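Local coordinates for reticulocyte binding protein (PDB 3FAW) that probably hydrolyses alpha-1,6-glucosidic linkages in pullulan and related alpha-glucans, as a cell-wall-anchored streptococcal pullulanase of the alpha-amylase family, at residues Asn393-Thr398 and Tyr408-Asn413; Leu427-Ala432 and Arg436-Ser441; Pro534-Gly539 and Val751-Asp756. All coordinates share one frame; numbering follows the deposited sequence.

Interactions 1 and 2 follow one another along the chain within a single excursion of the TIM barrel, between its third strand, 385-390, and its fourth, 453-456. Their centres lie about 11 Å apart and they touch: Y408 O meets H431 ND1, and Y409 O pairs with G428 N at 2.9 Å, so the long loop is tied to the residues that lead into helix 432-449. Interaction 3 is remote, its centre about 44 Å from either and on the other side of the chain's centre; there the crossover between the sixth and seventh barrel strands meets the C-terminal sheet. The first two thus lie within the catalytic domain, and the third joins it to its C-terminal neighbour.

Interaction 1 (Asn393-Thr398 and Tyr408-Asn413); sequences NHTAKT and YYHFMN
With CG of H410 anti to its carbonyl carbon (chi1 -54°) and CG2 of T398 anti to its backbone N, the imidazole reaches across to meet the methyl of T398, the two side chains crossing at a slant. CE1 does the touching: H410 CE1 lies 3.8 Å from T398 CG2. The same ring carbon approaches the T398 backbone more closely, with T398 O 3.2 Å from H410 CE1, at the ring edge and near its plane, a placement that sets a polarised C-H against a carbonyl oxygen. Backbones stay well apart, and water 1 bridges the two loops. It sits in the plane of the imidazole, 2.8 Å from H410 NE2, and hydrogen-bonds to T395 OG1 at 2.7 Å. It also donates to T398 O over a longer 3.2 Å, so one water joins three residues of the two loops. The other ring nitrogen, ND1, is hydrogen-bonded to E402; with both ring nitrogens engaged, the rotation of the imidazole is fixed, and the carboxylate would probably polarise it. The T398 hydroxyl turns to E420 instead. At the start of 393-398, H394 ND1 donates to N393 OD1 (2.8 Å, 156°), reaching the amide oxygen from above its carbonyl plane, while N393 ND2 binds D457. The sequence running into N393 and H394 from strand 385-390 matches the first conserved region of alpha-amylase-family enzymes, consistent with a place beside the active site at the C-terminal end of the barrel. Helix 399-402 links the two loops and lays F401 against both T395 and H410; strand 385-390 precedes the contact, and the short strands 420-421 and 424-425 flank it through E420 and through G425, which bonds to the T395 backbone.

Interaction 2 (Leu427-Ala432 and Arg436-Ser441); sequences LGTTHA and RVLVDS
T429 OG1 is held by two groups just before helix 464-477, D463 OD1 and H462 ND1, and this grip fixes the rotation of the side chain whose methyl faces helix 432-449. T429 CG2 stands anti to the carbonyl carbon and reaches L438 CD1 at 3.8 Å, the two branched side chains meeting at their methyl ends. Nearer the helix start, R436 N donates to A432 O (2.9 Å, 151°), the donor tilted from the carbonyl plane. The aliphatic root of R436 follows the same oxygen, with R436 CG 3.5 Å from A432 O. The bond from R436 N belongs to the first turn of the helix: H431 occupies the N-cap position, approached by a type I beta turn from G428 to H431, closed by H431 N to G428 O at 2.9 Å. Helix 432-449 lies between the third and fourth strands of the TIM barrel, 385-390 and 453-456, and L438 also touches A470 of helix 464-477. G428 is also the centre of an inverse gamma turn. The H431 ring stacks on W122 and hydrogen-bonds through NE2 to D494. Along the helix, R436 folds back at chi3 (66°) into a salt bridge one turn on: R436 NE lies 2.9 Å from D440 OD2, on that oxygen's syn lone pair, with a weak second bond from NH2; Y220 adds a hydroxyl to the same oxygen. R436 NH1 extends to the carbonyls of Y131 and G133.

Interaction 3 (Pro534-Gly539 and Val751-Asp756); sequences PAFITG and VFVNAD
The ring of F536 takes V753 at its edge: V753 CG1 lies in the ring plane, 3.9 Å from F536 CE2. A755 CB comes in obliquely to the same corner, at 4.0 Å from F536 CE2. The phenyl group gets there because its CG is anti to the backbone N (chi1 -165°), which carries the ring toward the strand. Behind it the backbone is close as well, with F536 O 3.2 Å from A755 CB. Water 2 bridges the two segments where no direct hydrogen bond does: it donates to F536 O (2.6 Å) and to A755 O (2.8 Å), and accepts from G539 N (2.7 Å). Each segment also has a bond of its own. A535 N donates to T538 OG1 at 2.7 Å, and N754 OD1 accepts from D756 N in an Asx turn just where strand 748-754 ends. M607 of helix 590-609 packs on F536, I537 and V753. The whole is an interdomain seam, in which a loop between the sixth and seventh strands of the TIM barrel meets the antiparallel C-terminal sheet, as in other alpha-amylase-family enzymes whose all-beta domain C packs against the catalytic domain.

Interaction 1 (Asn393-Thr398 and Tyr408-Asn413)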
ATOM      1  N   ASN A 393       3.780  -7.752  -0.493  1.00 11.89           N
ATOM      2  CA  ASN A 393       3.138  -8.911   0.114  1.00 11.99           C
ATOM      3  C   ASN A 393       2.912 -10.049  -0.886  1.00 12.07           C
ATOM      4  O   ASN A 393       3.010 -11.221  -0.522  1.00 11.63           O
ATOM      5  CB  ASN A 393       1.844  -8.514   0.843  1.00 13.39           C
ATOM      6  CG  ASN A 393       0.743  -8.053  -0.097  1.00 11.03           C
ATOM      7  OD1 ASN A 393      -0.002  -8.867  -0.626  1.00 13.74           O
ATOM      8  ND2 ASN A 393       0.616  -6.735  -0.276  1.00 10.87           N
ATOM      9  N   HIS A 394       2.635  -9.705  -2.144  1.00 10.86           N
ATOM     10  CA  HIS A 394       2.462 -10.719  -3.179  1.00 12.07           C
ATOM     11  C   HIS A 394       2.843 -10.201  -4.562  1.00 11.99           C
ATOM     12  O   HIS A 394       2.885  -8.992  -4.800  1.00 11.06           O
ATOM     13  CB  HIS A 394       1.018 -11.254  -3.190  1.00 12.29           C
ATOM     14  CG  HIS A 394       0.056 -10.379  -3.932  1.00 13.54           C
ATOM     15  ND1 HIS A 394      -0.440  -9.206  -3.409  1.00 13.50           N
ATOM     16  CD2 HIS A 394      -0.485 -10.498  -5.167  1.00 16.79           C
ATOM     17  CE1 HIS A 394      -1.253  -8.645  -4.286  1.00 15.64           C
ATOM     18  NE2 HIS A 394      -1.297  -9.409  -5.362  1.00 11.57           N
ATOM     19  N   THR A 395       3.127 -11.147  -5.453  1.00 12.77           N
ATOM     20  CA  THR A 395       3.391 -10.889  -6.861  1.00 13.03           C
ATOM     21  C   THR A 395       2.180 -11.350  -7.661  1.00 13.34           C
ATOM     22  O   THR A 395       1.350 -12.092  -7.147  1.00 15.03           O
ATOM     23  CB  THR A 395       4.639 -11.659  -7.335  1.00 13.56           C
ATOM     24  OG1 THR A 395       4.380 -13.069  -7.318  1.00 14.52           O
ATOM     25  CG2 THR A 395       5.832 -11.360  -6.426  1.00 13.90           C
ATOM     26  N   ALA A 396       2.083 -10.914  -8.914  1.00 12.67           N
ATOM     27  CA  ALA A 396       0.952 -11.269  -9.775  1.00 11.90           C
ATOM     28  C   ALA A 396       0.944 -12.752 -10.129  1.00 11.07           C
ATOM     29  O   ALA A 396      -0.116 -13.365 -10.226  1.00 10.46           O
ATOM     30  CB  ALA A 396       0.975 -10.427 -11.056  1.00 11.57           C
ATOM     31  N   LYS A 397       2.134 -13.315 -10.332  1.00 10.90           N
ATOM     32  CA  LYS A 397       2.289 -14.701 -10.759  1.00 11.03           C
ATOM     33  C   LYS A 397       3.437 -15.335  -9.999  1.00 11.24           C
ATOM     34  O   LYS A 397       4.529 -14.779  -9.960  1.00 12.66           O
ATOM     35  CB  LYS A 397       2.592 -14.773 -12.264  1.00 10.50           C
ATOM     36  CG  LYS A 397       1.493 -14.243 -13.170  1.00 13.24           C
ATOM     37  CD  LYS A 397       0.253 -15.117 -13.119  1.00 15.85           C
ATOM     38  CE  LYS A 397      -0.756 -14.709 -14.173  1.00 19.38           C
ATOM     39  NZ  LYS A 397      -1.955 -15.597 -14.164  1.00 18.44           N
ATOM     40  N   THR A 398       3.195 -16.509  -9.416  1.00 10.68           N
ATOM     41  CA  THR A 398       4.214 -17.218  -8.638  1.00 10.13           C
ATOM     42  C   THR A 398       5.487 -17.466  -9.454  1.00 10.20           C
ATOM     43  O   THR A 398       6.591 -17.408  -8.917  1.00 12.04           O
ATOM     44  CB  THR A 398       3.663 -18.566  -8.098  1.00 12.01           C
ATOM     45  OG1 THR A 398       2.524 -18.316  -7.266  1.00  9.88           O
ATOM     46  CG2 THR A 398       4.719 -19.325  -7.299  1.00  7.75           C
ATOM     47  N   TYR A 408      12.809 -20.825  -2.701  1.00 13.11           N
ATOM     48  CA  TYR A 408      13.570 -19.821  -1.950  1.00 14.30           C
ATOM     49  C   TYR A 408      12.845 -18.489  -1.704  1.00 13.87           C
ATOM     50  O   TYR A 408      12.657 -18.085  -0.555  1.00 13.28           O
ATOM     51  CB  TYR A 408      14.929 -19.521  -2.607  1.00 14.27           C
ATOM     52  CG  TYR A 408      15.637 -18.437  -1.836  1.00 13.82           C
ATOM     53  CD1 TYR A 408      16.404 -18.748  -0.719  1.00 11.97           C
ATOM     54  CD2 TYR A 408      15.469 -17.094  -2.171  1.00  9.98           C
ATOM     55  CE1 TYR A 408      17.012 -17.763   0.021  1.00 14.50           C
ATOM     56  CE2 TYR A 408      16.066 -16.101  -1.437  1.00 10.05           C
ATOM     57  CZ  TYR A 408      16.840 -16.435  -0.337  1.00 12.97           C
ATOM     58  OH  TYR A 408      17.442 -15.448   0.405  1.00 11.50           O
ATOM     59  N   TYR A 409      12.490 -17.799  -2.783  1.00 13.69           N
ATOM     60  CA  TYR A 409      12.029 -16.402  -2.707  1.00 13.34           C
ATOM     61  C   TYR A 409      10.729 -16.227  -1.928  1.00 12.50           C
ATOM     62  O   TYR A 409      10.539 -15.225  -1.234  1.00 12.27           O
ATOM     63  CB  TYR A 409      11.839 -15.814  -4.111  1.00 13.32           C
ATOM     64  CG  TYR A 409      13.092 -15.234  -4.736  1.00 13.20           C
ATOM     65  CD1 TYR A 409      13.687 -14.088  -4.213  1.00 12.47           C
ATOM     66  CD2 TYR A 409      13.659 -15.807  -5.874  1.00 12.73           C
ATOM     67  CE1 TYR A 409      14.823 -13.540  -4.789  1.00 10.06           C
ATOM     68  CE2 TYR A 409      14.795 -15.265  -6.459  1.00 13.56           C
ATOM     69  CZ  TYR A 409      15.369 -14.131  -5.913  1.00 13.29           C
ATOM     70  OH  TYR A 409      16.489 -13.583  -6.491  1.00 14.19           O
ATOM     71  N   HIS A 410       9.831 -17.196  -2.056  1.00 12.03           N
ATOM     72  CA  HIS A 410       8.525 -17.102  -1.416  1.00 11.85           C
ATOM     73  C   HIS A 410       8.538 -17.747  -0.032  1.00 11.37           C
ATOM     74  O   HIS A 410       9.387 -18.597   0.261  1.00 10.75           O
ATOM     75  CB  HIS A 410       7.455 -17.761  -2.288  1.00 11.49           C
ATOM     76  CG  HIS A 410       7.410 -17.237  -3.690  1.00 13.42           C
ATOM     77  ND1 HIS A 410       7.782 -17.993  -4.781  1.00  9.85           N
ATOM     78  CD2 HIS A 410       7.042 -16.027  -4.177  1.00 13.76           C
ATOM     79  CE1 HIS A 410       7.642 -17.273  -5.880  1.00 12.37           C
ATOM     80  NE2 HIS A 410       7.193 -16.077  -5.543  1.00 13.92           N
ATOM     81  N   PHE A 411       7.602 -17.329   0.816  1.00 10.37           N
ATOM     82  CA  PHE A 411       7.286 -18.081   2.028  1.00 11.88           C
ATOM     83  C   PHE A 411       6.840 -19.472   1.579  1.00 12.92           C
ATOM     84  O   PHE A 411       6.164 -19.609   0.560  1.00 13.59           O
ATOM     85  CB  PHE A 411       6.175 -17.422   2.843  1.00 10.81           C
ATOM     86  CG  PHE A 411       6.613 -16.223   3.644  1.00  9.76           C
ATOM     87  CD1 PHE A 411       7.727 -16.279   4.474  1.00  6.97           C
ATOM     88  CD2 PHE A 411       5.876 -15.040   3.599  1.00  9.62           C
ATOM     89  CE1 PHE A 411       8.115 -15.176   5.224  1.00  7.85           C
ATOM     90  CE2 PHE A 411       6.261 -13.928   4.349  1.00  9.75           C
ATOM     91  CZ  PHE A 411       7.381 -13.999   5.165  1.00  9.41           C
ATOM     92  N   MET A 412       7.235 -20.494   2.332  1.00 12.49           N
ATOM     93  CA  MET A 412       7.087 -21.873   1.886  1.00 12.77           C
ATOM     94  C   MET A 412       6.366 -22.770   2.884  1.00 12.67           C
ATOM     95  O   MET A 412       6.390 -22.533   4.094  1.00 11.95           O
ATOM     96  CB  MET A 412       8.466 -22.469   1.597  1.00 13.19           C
ATOM     97  CG  MET A 412       9.019 -22.145   0.217  1.00 12.62           C
ATOM     98  SD  MET A 412      10.700 -22.773   0.016  1.00 16.45           S
ATOM     99  CE  MET A 412      11.585 -21.687   1.136  1.00 13.82           C
ATOM    100  N   ASN A 413       5.716 -23.799   2.342  1.00 12.85           N
ATOM    101  CA  ASN A 413       5.241 -24.926   3.129  1.00 14.30           C
ATOM    102  C   ASN A 413       6.443 -25.822   3.416  1.00 14.40           C
ATOM    103  O   ASN A 413       7.473 -25.712   2.747  1.00 12.73           O
ATOM    104  CB  ASN A 413       4.170 -25.719   2.367  1.00 14.36           C
ATOM    105  CG  ASN A 413       2.926 -24.902   2.074  1.00 13.63           C
ATOM    106  OD1 ASN A 413       2.245 -24.448   2.983  1.00 12.85           O
ATOM    107  ND2 ASN A 413       2.614 -24.733   0.793  1.00 12.73           N
TER
HETATM  108  O   HOH W   1       6.671 -14.423  -7.684  1.00 11.14           O

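Interaction 2 (Leu427-Ala432 and Arg436-Ser441)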
ATOM      1  N   LEU A 427       5.963 -13.190  -1.229  1.00 12.07           N
ATOM      2  CA  LEU A 427       7.382 -12.870  -1.058  1.00 11.82           C
ATOM      3  C   LEU A 427       7.812 -13.057   0.403  1.00 12.05           C
ATOM      4  O   LEU A 427       7.290 -12.394   1.300  1.00 12.91           O
ATOM      5  CB  LEU A 427       7.664 -11.439  -1.531  1.00 12.37           C
ATOM      6  CG  LEU A 427       9.122 -11.008  -1.715  1.00 13.61           C
ATOM      7  CD1 LEU A 427       9.815 -11.814  -2.809  1.00 12.62           C
ATOM      8  CD2 LEU A 427       9.194  -9.510  -2.023  1.00 13.97           C
ATOM      9  N   GLY A 428       8.757 -13.969   0.629  1.00 12.52           N
ATOM     10  CA  GLY A 428       9.199 -14.335   1.978  1.00 11.84           C
ATOM     11  C   GLY A 428      10.317 -13.443   2.471  1.00 11.78           C
ATOM     12  O   GLY A 428      11.492 -13.798   2.371  1.00 12.93           O
ATOM     13  N   THR A 429       9.953 -12.287   3.022  1.00 11.57           N
ATOM     14  CA  THR A 429      10.932 -11.229   3.298  1.00 12.51           C
ATOM     15  C   THR A 429      11.816 -11.471   4.526  1.00 13.31           C
ATOM     16  O   THR A 429      12.601 -10.604   4.890  1.00 14.61           O
ATOM     17  CB  THR A 429      10.252  -9.841   3.401  1.00 13.52           C
ATOM     18  OG1 THR A 429       9.201  -9.887   4.374  1.00 12.31           O
ATOM     19  CG2 THR A 429       9.690  -9.418   2.036  1.00  8.80           C
ATOM     20  N   THR A 430      11.689 -12.640   5.157  1.00 14.12           N
ATOM     21  CA  THR A 430      12.668 -13.104   6.141  1.00 13.18           C
ATOM     22  C   THR A 430      13.879 -13.749   5.448  1.00 13.30           C
ATOM     23  O   THR A 430      14.942 -13.888   6.048  1.00 11.11           O
ATOM     24  CB  THR A 430      12.048 -14.117   7.135  1.00 14.48           C
ATOM     25  OG1 THR A 430      11.481 -15.223   6.420  1.00 13.69           O
ATOM     26  CG2 THR A 430      10.964 -13.454   7.969  1.00 12.40           C
ATOM     27  N   HIS A 431      13.706 -14.134   4.182  1.00 12.50           N
ATOM     28  CA  HIS A 431      14.771 -14.754   3.393  1.00 12.23           C
ATOM     29  C   HIS A 431      15.658 -13.644   2.826  1.00 11.77           C
ATOM     30  O   HIS A 431      15.156 -12.646   2.323  1.00 13.04           O
ATOM     31  CB  HIS A 431      14.187 -15.630   2.270  1.00 10.58           C
ATOM     32  CG  HIS A 431      13.123 -16.584   2.734  1.00  9.96           C
ATOM     33  ND1 HIS A 431      12.398 -17.373   1.865  1.00  6.73           N
ATOM     34  CD2 HIS A 431      12.649 -16.862   3.974  1.00  8.24           C
ATOM     35  CE1 HIS A 431      11.531 -18.100   2.549  1.00  6.72           C
ATOM     36  NE2 HIS A 431      11.666 -17.813   3.831  1.00  6.59           N
ATOM     37  N   ALA A 432      16.974 -13.831   2.916  1.00 11.84           N
ATOM     38  CA  ALA A 432      17.945 -12.748   2.699  1.00 12.64           C
ATOM     39  C   ALA A 432      17.815 -11.993   1.369  1.00 12.64           C
ATOM     40  O   ALA A 432      17.809 -10.754   1.353  1.00 11.54           O
ATOM     41  CB  ALA A 432      19.375 -13.282   2.857  1.00 13.36           C
ATOM     42  N   ARG A 436      16.371  -8.364   0.517  1.00 16.04           N
ATOM     43  CA  ARG A 436      17.110  -7.427  -0.343  1.00 15.15           C
ATOM     44  C   ARG A 436      16.224  -6.755  -1.393  1.00 15.63           C
ATOM     45  O   ARG A 436      16.331  -5.544  -1.617  1.00 15.07           O
ATOM     46  CB  ARG A 436      18.280  -8.123  -1.049  1.00 15.37           C
ATOM     47  CG  ARG A 436      19.569  -8.179  -0.237  1.00 12.59           C
ATOM     48  CD  ARG A 436      20.778  -8.359  -1.147  1.00 13.43           C
ATOM     49  NE  ARG A 436      20.981  -7.195  -2.014  1.00 12.44           N
ATOM     50  CZ  ARG A 436      21.881  -7.122  -2.993  1.00 10.90           C
ATOM     51  NH1 ARG A 436      22.686  -8.143  -3.256  1.00 10.54           N
ATOM     52  NH2 ARG A 436      21.983  -6.010  -3.711  1.00 10.46           N
ATOM     53  N   VAL A 437      15.349  -7.532  -2.030  1.00 14.34           N
ATOM     54  CA  VAL A 437      14.447  -6.996  -3.051  1.00 14.09           C
ATOM     55  C   VAL A 437      13.584  -5.859  -2.493  1.00 13.43           C
ATOM     56  O   VAL A 437      13.460  -4.805  -3.114  1.00 11.40           O
ATOM     57  CB  VAL A 437      13.523  -8.091  -3.638  1.00 14.81           C
ATOM     58  CG1 VAL A 437      12.416  -7.461  -4.480  1.00 11.21           C
ATOM     59  CG2 VAL A 437      14.329  -9.092  -4.457  1.00 11.41           C
ATOM     60  N   LEU A 438      13.004  -6.085  -1.317  1.00 13.20           N
ATOM     61  CA  LEU A 438      12.182  -5.081  -0.640  1.00 13.84           C
ATOM     62  C   LEU A 438      13.004  -3.852  -0.248  1.00 13.73           C
ATOM     63  O   LEU A 438      12.658  -2.724  -0.606  1.00 13.70           O
ATOM     64  CB  LEU A 438      11.514  -5.690   0.602  1.00 14.35           C
ATOM     65  CG  LEU A 438      10.554  -4.808   1.412  1.00 12.40           C
ATOM     66  CD1 LEU A 438       9.557  -5.664   2.191  1.00 13.07           C
ATOM     67  CD2 LEU A 438      11.308  -3.874   2.365  1.00 12.97           C
ATOM     68  N   VAL A 439      14.095  -4.085   0.475  1.00 13.64           N
ATOM     69  CA  VAL A 439      14.935  -3.006   1.005  1.00 14.55           C
ATOM     70  C   VAL A 439      15.676  -2.236  -0.099  1.00 14.39           C
ATOM     71  O   VAL A 439      15.736  -1.004  -0.059  1.00 14.56           O
ATOM     72  CB  VAL A 439      15.929  -3.541   2.072  1.00 13.75           C
ATOM     73  CG1 VAL A 439      16.875  -2.450   2.543  1.00 15.56           C
ATOM     74  CG2 VAL A 439      15.168  -4.122   3.256  1.00 12.98           C
ATOM     75  N   ASP A 440      16.226  -2.949  -1.081  1.00 14.98           N
ATOM     76  CA  ASP A 440      16.928  -2.298  -2.197  1.00 15.70           C
ATOM     77  C   ASP A 440      15.995  -1.438  -3.051  1.00 15.10           C
ATOM     78  O   ASP A 440      16.398  -0.374  -3.515  1.00 15.89           O
ATOM     79  CB  ASP A 440      17.627  -3.316  -3.108  1.00 15.73           C
ATOM     80  CG  ASP A 440      18.735  -4.085  -2.406  1.00 17.00           C
ATOM     81  OD1 ASP A 440      19.308  -3.591  -1.408  1.00 15.85           O
ATOM     82  OD2 ASP A 440      19.028  -5.203  -2.871  1.00 19.93           O
ATOM     83  N   SER A 441      14.765  -1.903  -3.274  1.00 13.57           N
ATOM     84  CA  SER A 441      13.783  -1.121  -4.033  1.00 14.29           C
ATOM     85  C   SER A 441      13.349   0.129  -3.264  1.00 13.30           C
ATOM     86  O   SER A 441      13.207   1.201  -3.849  1.00 13.34           O
ATOM     87  CB  SER A 441      12.567  -1.970  -4.424  1.00 14.11           C
ATOM     88  OG  SER A 441      12.115  -2.761  -3.342  1.00 16.43           O
TER

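Interaction 3 (Pro534-Gly539 and Val751-Asp756)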
ATOM      1  N   PRO A 534     -25.333   1.510  10.864  1.00 15.56           N
ATOM      2  CA  PRO A 534     -25.305   2.846  11.473  1.00 15.20           C
ATOM      3  C   PRO A 534     -24.232   3.005  12.560  1.00 14.41           C
ATOM      4  O   PRO A 534     -24.090   2.141  13.426  1.00 13.64           O
ATOM      5  CB  PRO A 534     -26.708   2.987  12.074  1.00 14.99           C
ATOM      6  CG  PRO A 534     -27.558   2.102  11.251  1.00 15.42           C
ATOM      7  CD  PRO A 534     -26.692   0.938  10.872  1.00 15.15           C
ATOM      8  N   ALA A 535     -23.483   4.105  12.486  1.00 13.60           N
ATOM      9  CA  ALA A 535     -22.411   4.411  13.429  1.00 11.61           C
ATOM     10  C   ALA A 535     -22.524   5.884  13.840  1.00 11.37           C
ATOM     11  O   ALA A 535     -23.596   6.473  13.697  1.00 10.81           O
ATOM     12  CB  ALA A 535     -21.053   4.105  12.805  1.00 11.46           C
ATOM     13  N   PHE A 536     -21.443   6.483  14.340  1.00 10.26           N
ATOM     14  CA  PHE A 536     -21.530   7.815  14.958  1.00 10.59           C
ATOM     15  C   PHE A 536     -22.156   8.897  14.067  1.00 11.19           C
ATOM     16  O   PHE A 536     -23.057   9.605  14.507  1.00 11.98           O
ATOM     17  CB  PHE A 536     -20.161   8.294  15.449  1.00 10.55           C
ATOM     18  CG  PHE A 536     -20.237   9.466  16.393  1.00 10.56           C
ATOM     19  CD1 PHE A 536     -20.595   9.278  17.723  1.00 10.21           C
ATOM     20  CD2 PHE A 536     -19.955  10.753  15.955  1.00 11.76           C
ATOM     21  CE1 PHE A 536     -20.673  10.351  18.597  1.00 11.14           C
ATOM     22  CE2 PHE A 536     -20.026  11.836  16.828  1.00  9.47           C
ATOM     23  CZ  PHE A 536     -20.390  11.635  18.148  1.00  9.30           C
ATOM     24  N   ILE A 537     -21.679   9.028  12.829  1.00 11.56           N
ATOM     25  CA  ILE A 537     -22.192  10.059  11.916  1.00 11.56           C
ATOM     26  C   ILE A 537     -23.359   9.581  11.034  1.00 12.62           C
ATOM     27  O   ILE A 537     -23.821  10.333  10.177  1.00 11.76           O
ATOM     28  CB  ILE A 537     -21.069  10.671  11.022  1.00 10.78           C
ATOM     29  CG1 ILE A 537     -20.644   9.705   9.901  1.00 11.01           C
ATOM     30  CG2 ILE A 537     -19.879  11.102  11.884  1.00  9.85           C
ATOM     31  CD1 ILE A 537     -19.453  10.190   9.075  1.00  9.38           C
ATOM     32  N   THR A 538     -23.830   8.351  11.250  1.00 12.74           N
ATOM     33  CA  THR A 538     -24.918   7.771  10.450  1.00 13.24           C
ATOM     34  C   THR A 538     -26.063   7.218  11.316  1.00 12.99           C
ATOM     35  O   THR A 538     -26.743   6.260  10.930  1.00 11.68           O
ATOM     36  CB  THR A 538     -24.390   6.662   9.510  1.00 14.17           C
ATOM     37  OG1 THR A 538     -23.661   5.692  10.270  1.00 10.10           O
ATOM     38  CG2 THR A 538     -23.480   7.256   8.436  1.00 14.87           C
ATOM     39  N   GLY A 539     -26.266   7.825  12.483  1.00 12.98           N
ATOM     40  CA  GLY A 539     -27.434   7.535  13.325  1.00 13.19           C
ATOM     41  C   GLY A 539     -27.344   6.357  14.285  1.00 12.36           C
ATOM     42  O   GLY A 539     -28.354   5.961  14.860  1.00 10.65           O
ATOM     43  N   VAL A 751     -13.881  21.480  20.212  1.00 17.64           N
ATOM     44  CA  VAL A 751     -14.615  20.922  19.069  1.00 16.63           C
ATOM     45  C   VAL A 751     -15.920  20.272  19.534  1.00 17.24           C
ATOM     46  O   VAL A 751     -15.910  19.427  20.430  1.00 14.79           O
ATOM     47  CB  VAL A 751     -13.780  19.840  18.335  1.00 17.72           C
ATOM     48  CG1 VAL A 751     -14.497  19.384  17.057  1.00 17.12           C
ATOM     49  CG2 VAL A 751     -12.380  20.356  18.016  1.00 15.46           C
ATOM     50  N   PHE A 752     -17.030  20.670  18.915  1.00 17.67           N
ATOM     51  CA  PHE A 752     -18.355  20.125  19.215  1.00 17.47           C
ATOM     52  C   PHE A 752     -18.934  19.469  17.966  1.00 17.82           C
ATOM     53  O   PHE A 752     -18.987  20.100  16.912  1.00 16.93           O
ATOM     54  CB  PHE A 752     -19.304  21.238  19.665  1.00 16.96           C
ATOM     55  CG  PHE A 752     -18.826  22.007  20.871  1.00 16.50           C
ATOM     56  CD1 PHE A 752     -19.263  21.668  22.143  1.00 16.08           C
ATOM     57  CD2 PHE A 752     -17.960  23.082  20.728  1.00 14.16           C
ATOM     58  CE1 PHE A 752     -18.832  22.377  23.253  1.00 12.91           C
ATOM     59  CE2 PHE A 752     -17.524  23.792  21.829  1.00 12.73           C
ATOM     60  CZ  PHE A 752     -17.963  23.440  23.095  1.00 14.20           C
ATOM     61  N   VAL A 753     -19.362  18.212  18.083  1.00 18.27           N
ATOM     62  CA  VAL A 753     -20.004  17.494  16.970  1.00 17.51           C
ATOM     63  C   VAL A 753     -21.354  16.926  17.402  1.00 17.69           C
ATOM     64  O   VAL A 753     -21.408  15.925  18.122  1.00 18.67           O
ATOM     65  CB  VAL A 753     -19.120  16.331  16.453  1.00 17.15           C
ATOM     66  CG1 VAL A 753     -19.863  15.513  15.400  1.00 15.65           C
ATOM     67  CG2 VAL A 753     -17.805  16.864  15.884  1.00 16.03           C
ATOM     68  N   ASN A 754     -22.435  17.580  16.982  1.00 15.88           N
ATOM     69  CA  ASN A 754     -23.776  17.029  17.148  1.00 15.44           C
ATOM     70  C   ASN A 754     -24.156  16.218  15.908  1.00 16.23           C
ATOM     71  O   ASN A 754     -24.589  16.778  14.900  1.00 16.43           O
ATOM     72  CB  ASN A 754     -24.816  18.129  17.400  1.00 14.14           C
ATOM     73  CG  ASN A 754     -26.209  17.566  17.693  1.00 15.67           C
ATOM     74  OD1 ASN A 754     -26.374  16.362  17.899  1.00 14.67           O
ATOM     75  ND2 ASN A 754     -27.213  18.439  17.717  1.00 15.07           N
ATOM     76  N   ALA A 755     -23.985  14.902  15.996  1.00 15.25           N
ATOM     77  CA  ALA A 755     -24.376  13.995  14.919  1.00 17.03           C
ATOM     78  C   ALA A 755     -25.816  13.496  15.084  1.00 16.83           C
ATOM     79  O   ALA A 755     -26.259  12.627  14.333  1.00 16.56           O
ATOM     80  CB  ALA A 755     -23.409  12.808  14.846  1.00 17.04           C
ATOM     81  N   ASP A 756     -26.537  14.038  16.068  1.00 18.02           N
ATOM     82  CA  ASP A 756     -27.936  13.676  16.292  1.00 17.40           C
ATOM     83  C   ASP A 756     -28.822  14.412  15.295  1.00 17.30           C
ATOM     84  O   ASP A 756     -28.445  15.460  14.763  1.00 17.22           O
ATOM     85  CB  ASP A 756     -28.360  14.007  17.729  1.00 17.66           C
ATOM     86  CG  ASP A 756     -29.578  13.208  18.192  1.00 17.42           C
ATOM     87  OD1 ASP A 756     -30.214  12.519  17.369  1.00 14.90           O
ATOM     88  OD2 ASP A 756     -29.906  13.273  19.392  1.00 19.01           O
TER
HETATM   89  O   HOH W   2     -25.328  10.141  13.401  1.00 10.04           O